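PDB 4HA6: pyridoxine 4-oxidase from Mesorhizobium loti, which uses FAD to oxidise the 4-hydroxymethyl group of pyridoxine to the aldehyde pyridoxal, with molecular oxygen as electron acceptor. Local coordinates for residues 464-478 against 492-504. Numbering follows the deposited sequence.
Sequences NLRLKALDNLFVVDA and AVLAIAETFARQY. With FAD (flavin-adenine dinucleotide), chain B.
With CG trans to its backbone N (chi1 178°), Phe500 reaches off helix 490-506 to meet Val476 and Phe474, and Val476, whose CG1 is likewise trans to N, divides its two methyls between the ring and the helix backbone. Val476 CG2 sits over one face of the Phe500 ring, 3.7 Å from its centroid and 17° off the ring normal, which qualifies as a CH-pi contact; Val476 CG1 rests 3.7 Å from Ala497 CA. The Phe474 ring meets the rim of Phe500, Phe474 CD1 lying 3.6 Å from Phe500 CE2, but planes inclined at 56° make this an oblique pair. Leu465 CD1 fills in between Ile496 CG2 (3.8 Å) and Phe500 CB. Cut back to an alanine, Phe500 would probably leave Val476 CG2 and the Phe474 ring without their shared partner and open a gap between strand and helix. Farther along the helix, in one of its two conformers, Gln503 NE2 donates a nearly straight bond to Asn464 O (2.7 Å), in the carbonyl plane and on a lone pair, and OE1 accepts from Arg111 NH1. Toward FAD, Val493 CG2 packs on Ala478 CB at 3.8 Å, while Ala478 N donates to FAD O2P at 3.1 Å. The Asp477 side chain leaves the backbone away from the helix, its carboxylate hydrogen-bonded to Ser479 OG, Ser256 OG and Gly252 N. Strand 473-475 is an outermost strand of the five-stranded parallel sheet, beside 246-249, and its packing against helix 490-506 belongs to the Rossmann-type FAD-binding domain of GMC oxidoreductases, here bringing a backbone amide to the cofactor's pyrophosphate.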
ATOM      1  N   ASN A 464      -3.605 -20.041   4.855  1.00  6.76           N
ATOM      2  CA  ASN A 464      -2.768 -20.444   3.733  1.00  7.74           C
ATOM      3  C   ASN A 464      -3.057 -19.623   2.479  1.00 10.63           C
ATOM      4  O   ASN A 464      -2.446 -19.858   1.416  1.00  9.75           O
ATOM      5  CB  ASN A 464      -2.973 -21.936   3.430  1.00 17.82           C
ATOM      6  CG  ASN A 464      -2.464 -22.832   4.547  1.00 22.53           C
ATOM      7  OD1 ASN A 464      -1.340 -22.674   5.015  1.00 25.30           O
ATOM      8  ND2 ASN A 464      -3.300 -23.760   4.994  1.00 33.49           N
ATOM      9  N   LEU A 465      -3.997 -18.681   2.609  1.00  5.59           N
ATOM     10  CA  LEU A 465      -4.403 -17.752   1.527  1.00  6.66           C
ATOM     11  C   LEU A 465      -5.286 -18.390   0.451  1.00  6.83           C
ATOM     12  O   LEU A 465      -5.436 -17.843  -0.664  1.00  5.31           O
ATOM     13  CB  LEU A 465      -3.192 -17.036   0.891  1.00  5.69           C
ATOM     14  CG  LEU A 465      -2.203 -16.367   1.853  1.00 10.89           C
ATOM     15  CD1 LEU A 465      -1.082 -15.652   1.098  1.00  9.64           C
ATOM     16  CD2 LEU A 465      -2.902 -15.413   2.805  1.00  6.67           C
ATOM     17  N   ARG A 466      -5.884 -19.535   0.789  1.00  3.12           N
ATOM     18  CA  ARG A 466      -6.768 -20.243  -0.117  1.00  6.61           C
ATOM     19  C   ARG A 466      -8.196 -19.714   0.060  1.00 11.80           C
ATOM     20  O   ARG A 466      -8.701 -19.649   1.183  1.00  5.15           O
ATOM     21  CB  ARG A 466      -6.717 -21.746   0.183  1.00  6.52           C
ATOM     22  CG  ARG A 466      -7.533 -22.623  -0.765  1.00 15.58           C
ATOM     23  CD  ARG A 466      -7.738 -24.034  -0.174  1.00 14.67           C
ATOM     24  NE  ARG A 466      -8.267 -23.948   1.187  1.00 31.00           N
ATOM     25  CZ  ARG A 466      -9.560 -23.947   1.514  1.00 27.84           C
ATOM     26  NH1 ARG A 466     -10.505 -24.055   0.582  1.00 19.40           N
ATOM     27  NH2 ARG A 466      -9.908 -23.843   2.796  1.00 23.67           N
ATOM     28  N   LEU A 467      -8.842 -19.311  -1.035  1.00  4.73           N
ATOM     29  CA  LEU A 467     -10.259 -18.949  -0.955  1.00  7.31           C
ATOM     30  C   LEU A 467     -11.013 -20.112  -0.315  1.00 11.66           C
ATOM     31  O   LEU A 467     -10.913 -21.245  -0.796  1.00  9.32           O
ATOM     32  CB  LEU A 467     -10.842 -18.687  -2.343  1.00 10.65           C
ATOM     33  CG  LEU A 467     -12.252 -18.103  -2.224  1.00  9.60           C
ATOM     34  CD1 LEU A 467     -12.180 -16.622  -2.445  1.00  2.96           C
ATOM     35  CD2 LEU A 467     -13.224 -18.760  -3.186  1.00 10.09           C
ATOM     36  N   LYS A 468     -11.742 -19.847   0.768  1.00  9.81           N
ATOM     37  CA  LYS A 468     -12.305 -20.929   1.582  1.00 14.64           C
ATOM     38  C   LYS A 468     -13.273 -21.846   0.816  1.00 14.74           C
ATOM     39  O   LYS A 468     -13.425 -23.013   1.158  1.00 17.24           O
ATOM     40  CB  LYS A 468     -12.956 -20.374   2.859  1.00 11.39           C
ATOM     41  CG  LYS A 468     -11.963 -19.710   3.824  1.00 18.58           C
ATOM     42  CD  LYS A 468     -12.474 -19.654   5.274  1.00  9.64           C
ATOM     43  CE  LYS A 468     -11.313 -19.326   6.227  1.00 11.29           C
ATOM     44  NZ  LYS A 468     -11.688 -19.330   7.680  1.00 11.60           N
ATOM     45  N   ALA A 469     -13.911 -21.333  -0.233  1.00  8.93           N
ATOM     46  CA  ALA A 469     -14.933 -22.121  -0.929  1.00  9.48           C
ATOM     47  C   ALA A 469     -14.409 -22.996  -2.068  1.00 16.78           C
ATOM     48  O   ALA A 469     -15.184 -23.732  -2.679  1.00 18.54           O
ATOM     49  CB  ALA A 469     -16.066 -21.213  -1.434  1.00  5.68           C
ATOM     50  N   LEU A 470     -13.107 -22.921  -2.358  1.00 10.13           N
ATOM     51  CA  LEU A 470     -12.542 -23.653  -3.500  1.00 11.99           C
ATOM     52  C   LEU A 470     -11.186 -24.309  -3.193  1.00 12.95           C
ATOM     53  O   LEU A 470     -10.506 -23.936  -2.237  1.00 11.15           O
ATOM     54  CB  LEU A 470     -12.406 -22.723  -4.704  1.00  5.33           C
ATOM     55  CG  LEU A 470     -13.707 -22.191  -5.310  1.00 12.83           C
ATOM     56  CD1 LEU A 470     -13.434 -21.216  -6.419  1.00  4.72           C
ATOM     57  CD2 LEU A 470     -14.574 -23.312  -5.819  1.00 12.38           C
ATOM     58  N   ASP A 471     -10.786 -25.278  -4.011  1.00 16.15           N
ATOM     59  CA  ASP A 471      -9.563 -26.033  -3.735  1.00 14.58           C
ATOM     60  C   ASP A 471      -8.274 -25.470  -4.357  1.00 14.59           C
ATOM     61  O   ASP A 471      -7.175 -25.690  -3.844  1.00 15.51           O
ATOM     62  CB  ASP A 471      -9.739 -27.494  -4.170  1.00 18.16           C
ATOM     63  CG  ASP A 471     -10.895 -28.180  -3.464  1.00 26.76           C
ATOM     64  OD1 ASP A 471     -11.566 -29.010  -4.116  1.00 29.44           O
ATOM     65  OD2 ASP A 471     -11.134 -27.892  -2.266  1.00 23.50           O
ATOM     66  N   ASN A 472      -8.387 -24.755  -5.467  1.00 10.95           N
ATOM     67  CA  ASN A 472      -7.177 -24.421  -6.208  1.00 10.95           C
ATOM     68  C   ASN A 472      -7.056 -22.943  -6.528  1.00  9.99           C
ATOM     69  O   ASN A 472      -6.374 -22.579  -7.497  1.00  7.80           O
ATOM     70  CB  ASN A 472      -7.105 -25.237  -7.501  1.00 12.60           C
ATOM     71  CG  ASN A 472      -8.173 -24.839  -8.484  1.00 12.43           C
ATOM     72  OD1 ASN A 472      -9.200 -24.257  -8.107  1.00  7.62           O
ATOM     73  ND2 ASN A 472      -7.940 -25.133  -9.756  1.00 10.84           N
ATOM     74  N   LEU A 473      -7.709 -22.100  -5.722  1.00  4.83           N
ATOM     75  CA  LEU A 473      -7.652 -20.651  -5.917  1.00  9.77           C
ATOM     76  C   LEU A 473      -7.098 -19.936  -4.693  1.00  6.57           C
ATOM     77  O   LEU A 473      -7.588 -20.107  -3.577  1.00  6.08           O
ATOM     78  CB  LEU A 473      -9.042 -20.104  -6.272  1.00 12.17           C
ATOM     79  CG  LEU A 473      -9.230 -18.589  -6.400  1.00 10.16           C
ATOM     80  CD1 LEU A 473      -8.416 -18.027  -7.537  1.00  6.84           C
ATOM     81  CD2 LEU A 473     -10.702 -18.276  -6.606  1.00 12.92           C
ATOM     82  N   PHE A 474      -6.082 -19.108  -4.916  1.00  5.98           N
ATOM     83  CA  PHE A 474      -5.443 -18.387  -3.824  1.00  4.64           C
ATOM     84  C   PHE A 474      -5.509 -16.876  -4.077  1.00  9.37           C
ATOM     85  O   PHE A 474      -5.616 -16.435  -5.226  1.00  9.41           O
ATOM     86  CB  PHE A 474      -4.000 -18.886  -3.654  1.00  9.19           C
ATOM     87  CG  PHE A 474      -3.901 -20.392  -3.514  1.00 10.15           C
ATOM     88  CD1 PHE A 474      -3.854 -20.987  -2.255  1.00  8.53           C
ATOM     89  CD2 PHE A 474      -3.902 -21.212  -4.642  1.00  8.43           C
ATOM     90  CE1 PHE A 474      -3.790 -22.374  -2.118  1.00  6.65           C
ATOM     91  CE2 PHE A 474      -3.831 -22.598  -4.512  1.00 12.46           C
ATOM     92  CZ  PHE A 474      -3.775 -23.172  -3.250  1.00  8.78           C
ATOM     93  N   VAL A 475      -5.508 -16.090  -3.004  1.00  7.44           N
ATOM     94  CA  VAL A 475      -5.485 -14.634  -3.119  1.00  6.66           C
ATOM     95  C   VAL A 475      -4.231 -14.139  -2.396  1.00  6.59           C
ATOM     96  O   VAL A 475      -4.090 -14.316  -1.184  1.00  9.99           O
ATOM     97  CB  VAL A 475      -6.747 -13.989  -2.541  1.00 14.94           C
ATOM     98  CG1 VAL A 475      -6.706 -12.492  -2.775  1.00  8.06           C
ATOM     99  CG2 VAL A 475      -8.021 -14.605  -3.182  1.00  5.52           C
ATOM    100  N   VAL A 476      -3.284 -13.586  -3.150  1.00  5.81           N
ATOM    101  CA  VAL A 476      -1.993 -13.247  -2.575  1.00  7.24           C
ATOM    102  C   VAL A 476      -1.599 -11.830  -2.959  1.00  8.52           C
ATOM    103  O   VAL A 476      -0.802 -11.634  -3.883  1.00  8.42           O
ATOM    104  CB  VAL A 476      -0.889 -14.252  -3.002  1.00  8.23           C
ATOM    105  CG1 VAL A 476       0.399 -13.975  -2.252  1.00  5.07           C
ATOM    106  CG2 VAL A 476      -1.336 -15.661  -2.705  1.00  8.99           C
ATOM    107  N   ASP A 477      -2.178 -10.855  -2.244  1.00  8.74           N
ATOM    108  CA  ASP A 477      -1.876  -9.434  -2.418  1.00  3.77           C
ATOM    109  C   ASP A 477      -2.406  -8.631  -1.222  1.00  7.03           C
ATOM    110  O   ASP A 477      -2.760  -9.215  -0.185  1.00  6.76           O
ATOM    111  CB  ASP A 477      -2.442  -8.904  -3.745  1.00  6.86           C
ATOM    112  CG  ASP A 477      -3.945  -9.111  -3.869  1.00 13.46           C
ATOM    113  OD1 ASP A 477      -4.659  -9.037  -2.831  1.00 10.25           O
ATOM    114  OD2 ASP A 477      -4.410  -9.354  -5.012  1.00  5.50           O
ATOM    115  N   ALA A 478      -2.495  -7.307  -1.361  1.00  3.82           N
ATOM    116  CA  ALA A 478      -2.901  -6.457  -0.241  1.00  3.63           C
ATOM    117  C   ALA A 478      -4.324  -6.726   0.211  1.00  4.82           C
ATOM    118  O   ALA A 478      -4.697  -6.352   1.320  1.00  2.08           O
ATOM    119  CB  ALA A 478      -2.740  -4.971  -0.583  1.00  2.74           C
ATOM    120  N   ALA A 492       4.774  -5.188   3.484  1.00  3.93           N
ATOM    121  CA  ALA A 492       3.835  -6.214   3.935  1.00  6.82           C
ATOM    122  C   ALA A 492       3.264  -7.032   2.785  1.00  7.52           C
ATOM    123  O   ALA A 492       3.110  -8.258   2.893  1.00  7.75           O
ATOM    124  CB  ALA A 492       2.698  -5.580   4.737  1.00  7.68           C
ATOM    125  N   VAL A 493       2.922  -6.361   1.689  1.00  3.68           N
ATOM    126  CA  VAL A 493       2.409  -7.075   0.518  1.00  3.40           C
ATOM    127  C   VAL A 493       3.491  -8.028   0.010  1.00  8.12           C
ATOM    128  O   VAL A 493       3.208  -9.164  -0.411  1.00  9.43           O
ATOM    129  CB  VAL A 493       2.053  -6.107  -0.630  1.00  6.29           C
ATOM    130  CG1 VAL A 493       1.571  -6.881  -1.850  1.00  4.89           C
ATOM    131  CG2 VAL A 493       0.994  -5.099  -0.181  1.00  6.44           C
ATOM    132  N   LEU A 494       4.738  -7.570   0.041  1.00  5.81           N
ATOM    133  CA  LEU A 494       5.842  -8.391  -0.436  1.00  3.47           C
ATOM    134  C   LEU A 494       6.073  -9.548   0.535  1.00  8.16           C
ATOM    135  O   LEU A 494       6.268 -10.691   0.117  1.00  5.62           O
ATOM    136  CB  LEU A 494       7.104  -7.545  -0.651  1.00 14.76           C
ATOM    137  CG  LEU A 494       7.028  -6.436  -1.718  1.00  6.30           C
ATOM    138  CD1 LEU A 494       8.286  -5.574  -1.644  1.00 10.89           C
ATOM    139  CD2 LEU A 494       6.854  -6.982  -3.124  1.00  3.68           C
ATOM    140  N   ALA A 495       5.998  -9.269   1.832  1.00  6.64           N
ATOM    141  CA  ALA A 495       6.075 -10.357   2.819  1.00  7.01           C
ATOM    142  C   ALA A 495       4.953 -11.387   2.611  1.00 13.94           C
ATOM    143  O   ALA A 495       5.195 -12.587   2.674  1.00  6.00           O
ATOM    144  CB  ALA A 495       6.068  -9.814   4.234  1.00  4.16           C
ATOM    145  N   ILE A 496       3.740 -10.926   2.326  1.00  7.90           N
ATOM    146  CA  ILE A 496       2.649 -11.847   2.010  1.00  3.31           C
ATOM    147  C   ILE A 496       2.986 -12.725   0.814  1.00  4.78           C
ATOM    148  O   ILE A 496       2.717 -13.937   0.802  1.00  5.94           O
ATOM    149  CB  ILE A 496       1.323 -11.091   1.716  1.00  2.09           C
ATOM    150  CG1 ILE A 496       0.789 -10.457   2.991  1.00  2.61           C
ATOM    151  CG2 ILE A 496       0.245 -12.050   1.153  1.00  4.55           C
ATOM    152  CD1 ILE A 496      -0.412  -9.570   2.757  1.00  4.60           C
ATOM    153  N   ALA A 497       3.560 -12.123  -0.214  1.00  5.10           N
ATOM    154  CA  ALA A 497       3.840 -12.896  -1.418  1.00  7.15           C
ATOM    155  C   ALA A 497       4.961 -13.912  -1.145  1.00 13.74           C
ATOM    156  O   ALA A 497       4.847 -15.088  -1.522  1.00  4.82           O
ATOM    157  CB  ALA A 497       4.181 -11.988  -2.570  1.00  5.25           C
ATOM    158  N   GLU A 498       6.028 -13.466  -0.474  1.00  5.97           N
ATOM    159  CA  GLU A 498       7.134 -14.370  -0.171  1.00  8.33           C
ATOM    160  C   GLU A 498       6.684 -15.543   0.705  1.00  9.99           C
ATOM    161  O   GLU A 498       7.090 -16.681   0.453  1.00  7.05           O
ATOM    162  CB  GLU A 498       8.316 -13.635   0.472  1.00 10.31           C
ATOM    163  CG  GLU A 498       9.493 -14.539   0.893  1.00  8.95           C
ATOM    164  CD  GLU A 498      10.144 -15.308  -0.266  1.00 14.55           C
ATOM    165  OE1 GLU A 498      10.797 -16.341   0.003  1.00 10.09           O
ATOM    166  OE2 GLU A 498      10.024 -14.891  -1.439  1.00  8.05           O
ATOM    167  N   THR A 499       5.839 -15.304   1.713  1.00  8.45           N
ATOM    168  CA  THR A 499       5.437 -16.457   2.528  1.00  8.83           C
ATOM    169  C   THR A 499       4.580 -17.433   1.714  1.00 11.01           C
ATOM    170  O   THR A 499       4.667 -18.649   1.901  1.00 10.23           O
ATOM    171  CB  THR A 499       4.850 -16.142   3.970  1.00  8.56           C
ATOM    172  OG1 THR A 499       3.447 -16.397   4.022  1.00 18.21           O
ATOM    173  CG2 THR A 499       5.174 -14.747   4.470  1.00  1.76           C
ATOM    174  N   PHE A 500       3.793 -16.921   0.774  1.00 10.17           N
ATOM    175  CA  PHE A 500       3.054 -17.835  -0.085  1.00  8.58           C
ATOM    176  C   PHE A 500       3.981 -18.602  -1.032  1.00 11.28           C
ATOM    177  O   PHE A 500       3.724 -19.763  -1.348  1.00 13.26           O
ATOM    178  CB  PHE A 500       1.977 -17.120  -0.883  1.00 10.58           C
ATOM    179  CG  PHE A 500       1.241 -18.027  -1.817  1.00 12.03           C
ATOM    180  CD1 PHE A 500       1.652 -18.177  -3.135  1.00  6.25           C
ATOM    181  CD2 PHE A 500       0.154 -18.759  -1.365  1.00 12.16           C
ATOM    182  CE1 PHE A 500       0.975 -19.025  -3.996  1.00 11.56           C
ATOM    183  CE2 PHE A 500      -0.529 -19.600  -2.215  1.00  9.30           C
ATOM    184  CZ  PHE A 500      -0.117 -19.737  -3.535  1.00 10.08           C
ATOM    185  N   ALA A 501       5.049 -17.960  -1.502  1.00  9.55           N
ATOM    186  CA  ALA A 501       5.987 -18.651  -2.391  1.00  8.84           C
ATOM    187  C   ALA A 501       6.647 -19.789  -1.629  1.00  7.77           C
ATOM    188  O   ALA A 501       6.802 -20.896  -2.144  1.00  6.61           O
ATOM    189  CB  ALA A 501       7.034 -17.702  -2.925  1.00 10.72           C
ATOM    190  N   ARG A 502       7.020 -19.508  -0.388  1.00  6.66           N
ATOM    191  CA  ARG A 502       7.648 -20.511   0.462  1.00  8.64           C
ATOM    192  C   ARG A 502       6.696 -21.675   0.725  1.00 14.04           C
ATOM    193  O   ARG A 502       7.112 -22.834   0.736  1.00 17.11           O
ATOM    194  CB  ARG A 502       8.124 -19.872   1.768  1.00 14.40           C
ATOM    195  CG  ARG A 502       9.195 -18.801   1.551  1.00  8.73           C
ATOM    196  CD  ARG A 502       9.651 -18.133   2.850  1.00 13.55           C
ATOM    197  NE  ARG A 502      10.968 -17.537   2.653  1.00  9.73           N
ATOM    198  CZ  ARG A 502      11.941 -17.555   3.557  1.00 10.62           C
ATOM    199  NH1 ARG A 502      11.747 -18.113   4.745  1.00 13.09           N
ATOM    200  NH2 ARG A 502      13.105 -16.999   3.275  1.00 15.73           N
ATOM    201  N   GLN A 503       5.414 -21.374   0.894  1.00 11.81           N
ATOM    202  CA  GLN A 503       4.398 -22.389   1.163  0.61 13.64           C
ATOM    203  C   GLN A 503       4.141 -23.269  -0.067  1.00 16.20           C
ATOM    204  O   GLN A 503       3.931 -24.478   0.049  1.00 25.51           O
ATOM    205  CB  GLN A 503       3.120 -21.693   1.642  0.61 16.61           C
ATOM    206  CG  GLN A 503       1.804 -22.356   1.274  0.61 14.84           C
ATOM    207  CD  GLN A 503       0.621 -21.433   1.541  0.61 17.25           C
ATOM    208  OE1 GLN A 503       0.653 -20.617   2.460  0.61 15.40           O
ATOM    209  NE2 GLN A 503      -0.411 -21.543   0.725  0.61 10.37           N
ATOM    210  N   TYR A 504       4.156 -22.649  -1.239  1.00 12.69           N
ATOM    211  CA  TYR A 504       3.963 -23.379  -2.483  1.00 21.04           C
ATOM    212  C   TYR A 504       5.111 -24.363  -2.757  1.00 24.17           C
ATOM    213  O   TYR A 504       4.878 -25.508  -3.140  1.00 28.65           O
ATOM    214  CB  TYR A 504       3.804 -22.416  -3.663  1.00 19.32           C
ATOM    215  CG  TYR A 504       3.796 -23.133  -4.995  1.00 24.26           C
ATOM    216  CD1 TYR A 504       2.625 -23.701  -5.497  1.00 33.64           C
ATOM    217  CD2 TYR A 504       4.960 -23.252  -5.747  1.00 30.18           C
ATOM    218  CE1 TYR A 504       2.616 -24.369  -6.720  1.00 36.99           C
ATOM    219  CE2 TYR A 504       4.966 -23.917  -6.968  1.00 44.18           C
ATOM    220  CZ  TYR A 504       3.795 -24.471  -7.451  1.00 49.91           C
ATOM    221  OH  TYR A 504       3.821 -25.127  -8.668  1.00 49.32           O
TER
HETATM  222  PA  FAD B 601      -0.577  -3.869  -7.286  1.00  5.73           P
HETATM  223  O1A FAD B 601       0.920  -3.667  -7.099  1.00 11.80           O
HETATM  224  O2A FAD B 601      -1.451  -2.658  -7.458  1.00 14.87           O
HETATM  225  O5B FAD B 601      -0.762  -4.855  -8.555  1.00 10.88           O
HETATM  226  C5B FAD B 601      -2.003  -5.111  -9.206  1.00  9.36           C
HETATM  227  C4B FAD B 601      -1.634  -5.489 -10.634  1.00  7.48           C
HETATM  228  O4B FAD B 601      -2.612  -6.348 -11.228  1.00  9.63           O
HETATM  229  C3B FAD B 601      -1.546  -4.250 -11.515  1.00 14.77           C
HETATM  230  O3B FAD B 601      -0.338  -4.380 -12.284  1.00  7.86           O
HETATM  231  C2B FAD B 601      -2.785  -4.317 -12.405  1.00  9.88           C
HETATM  232  O2B FAD B 601      -2.546  -3.716 -13.690  1.00 13.44           O
HETATM  233  C1B FAD B 601      -3.041  -5.819 -12.497  1.00  9.52           C
HETATM  234  N9A FAD B 601      -4.470  -6.211 -12.682  1.00  6.29           N
HETATM  235  C8A FAD B 601      -5.541  -5.701 -12.036  1.00  7.45           C
HETATM  236  N7A FAD B 601      -6.682  -6.319 -12.446  1.00  6.62           N
HETATM  237  C5A FAD B 601      -6.350  -7.252 -13.370  1.00  8.04           C
HETATM  238  C6A FAD B 601      -7.076  -8.254 -14.195  1.00  9.04           C
HETATM  239  N6A FAD B 601      -8.436  -8.393 -14.105  1.00  5.51           N
HETATM  240  N1A FAD B 601      -6.337  -9.031 -15.037  1.00 12.05           N
HETATM  241  C2A FAD B 601      -4.995  -8.914 -15.126  1.00 11.02           C
HETATM  242  N3A FAD B 601      -4.285  -8.023 -14.397  1.00 10.89           N
HETATM  243  C4A FAD B 601      -4.890  -7.177 -13.516  1.00  7.67           C
HETATM  244  N1  FAD B 601       3.595   1.582  -0.403  1.00  3.53           N
HETATM  245  C2  FAD B 601       4.693   1.686   0.368  1.00  5.81           C
HETATM  246  O2  FAD B 601       4.945   0.762   1.174  1.00  5.95           O
HETATM  247  N3  FAD B 601       5.510   2.755   0.326  1.00  6.79           N
HETATM  248  C4  FAD B 601       5.297   3.788  -0.508  1.00 17.18           C
HETATM  249  O4  FAD B 601       6.062   4.787  -0.527  1.00 23.04           O
HETATM  250  C4X FAD B 601       4.108   3.746  -1.389  1.00 13.55           C
HETATM  251  N5  FAD B 601       3.809   4.746  -2.244  1.00 19.64           N
HETATM  252  C5X FAD B 601       2.723   4.671  -3.053  1.00 22.62           C
HETATM  253  C6  FAD B 601       2.430   5.706  -3.939  1.00 21.04           C
HETATM  254  C7  FAD B 601       1.320   5.626  -4.776  1.00 21.08           C
HETATM  255  C7M FAD B 601       1.019   6.754  -5.731  1.00 14.12           C
HETATM  256  C8  FAD B 601       0.439   4.426  -4.726  1.00 18.15           C
HETATM  257  C8M FAD B 601      -0.764   4.347  -5.627  1.00 13.74           C
HETATM  258  C9  FAD B 601       0.724   3.384  -3.846  1.00  9.98           C
HETATM  259  C9A FAD B 601       1.834   3.476  -3.006  1.00 12.21           C
HETATM  260  N10 FAD B 601       2.129   2.434  -2.110  1.00 10.91           N
HETATM  261  C10 FAD B 601       3.259   2.543  -1.288  1.00  8.81           C
HETATM  262  C1' FAD B 601       1.259   1.253  -2.038  1.00 10.97           C
HETATM  263  C2' FAD B 601       1.868   0.026  -2.697  1.00 10.50           C
HETATM  264  O2' FAD B 601       2.422   0.376  -3.975  1.00 13.30           O
HETATM  265  C3' FAD B 601       0.740  -0.995  -2.862  1.00  9.79           C
HETATM  266  O3' FAD B 601       0.100  -1.173  -1.587  1.00  5.53           O
HETATM  267  C4' FAD B 601       1.263  -2.325  -3.375  1.00 10.95           C
HETATM  268  O4' FAD B 601       1.947  -2.086  -4.617  1.00 14.26           O
HETATM  269  C5' FAD B 601       0.128  -3.339  -3.560  1.00  6.90           C
HETATM  270  O5' FAD B 601       0.593  -4.372  -4.427  1.00 11.88           O
HETATM  271  P   FAD B 601      -0.424  -5.503  -4.926  1.00 12.17           P
HETATM  272  O1P FAD B 601       0.343  -6.686  -5.502  1.00  8.76           O
HETATM  273  O2P FAD B 601      -1.469  -5.749  -3.857  1.00  5.02           O
HETATM  274  O3P FAD B 601      -1.209  -4.747  -6.102  1.00  7.05           O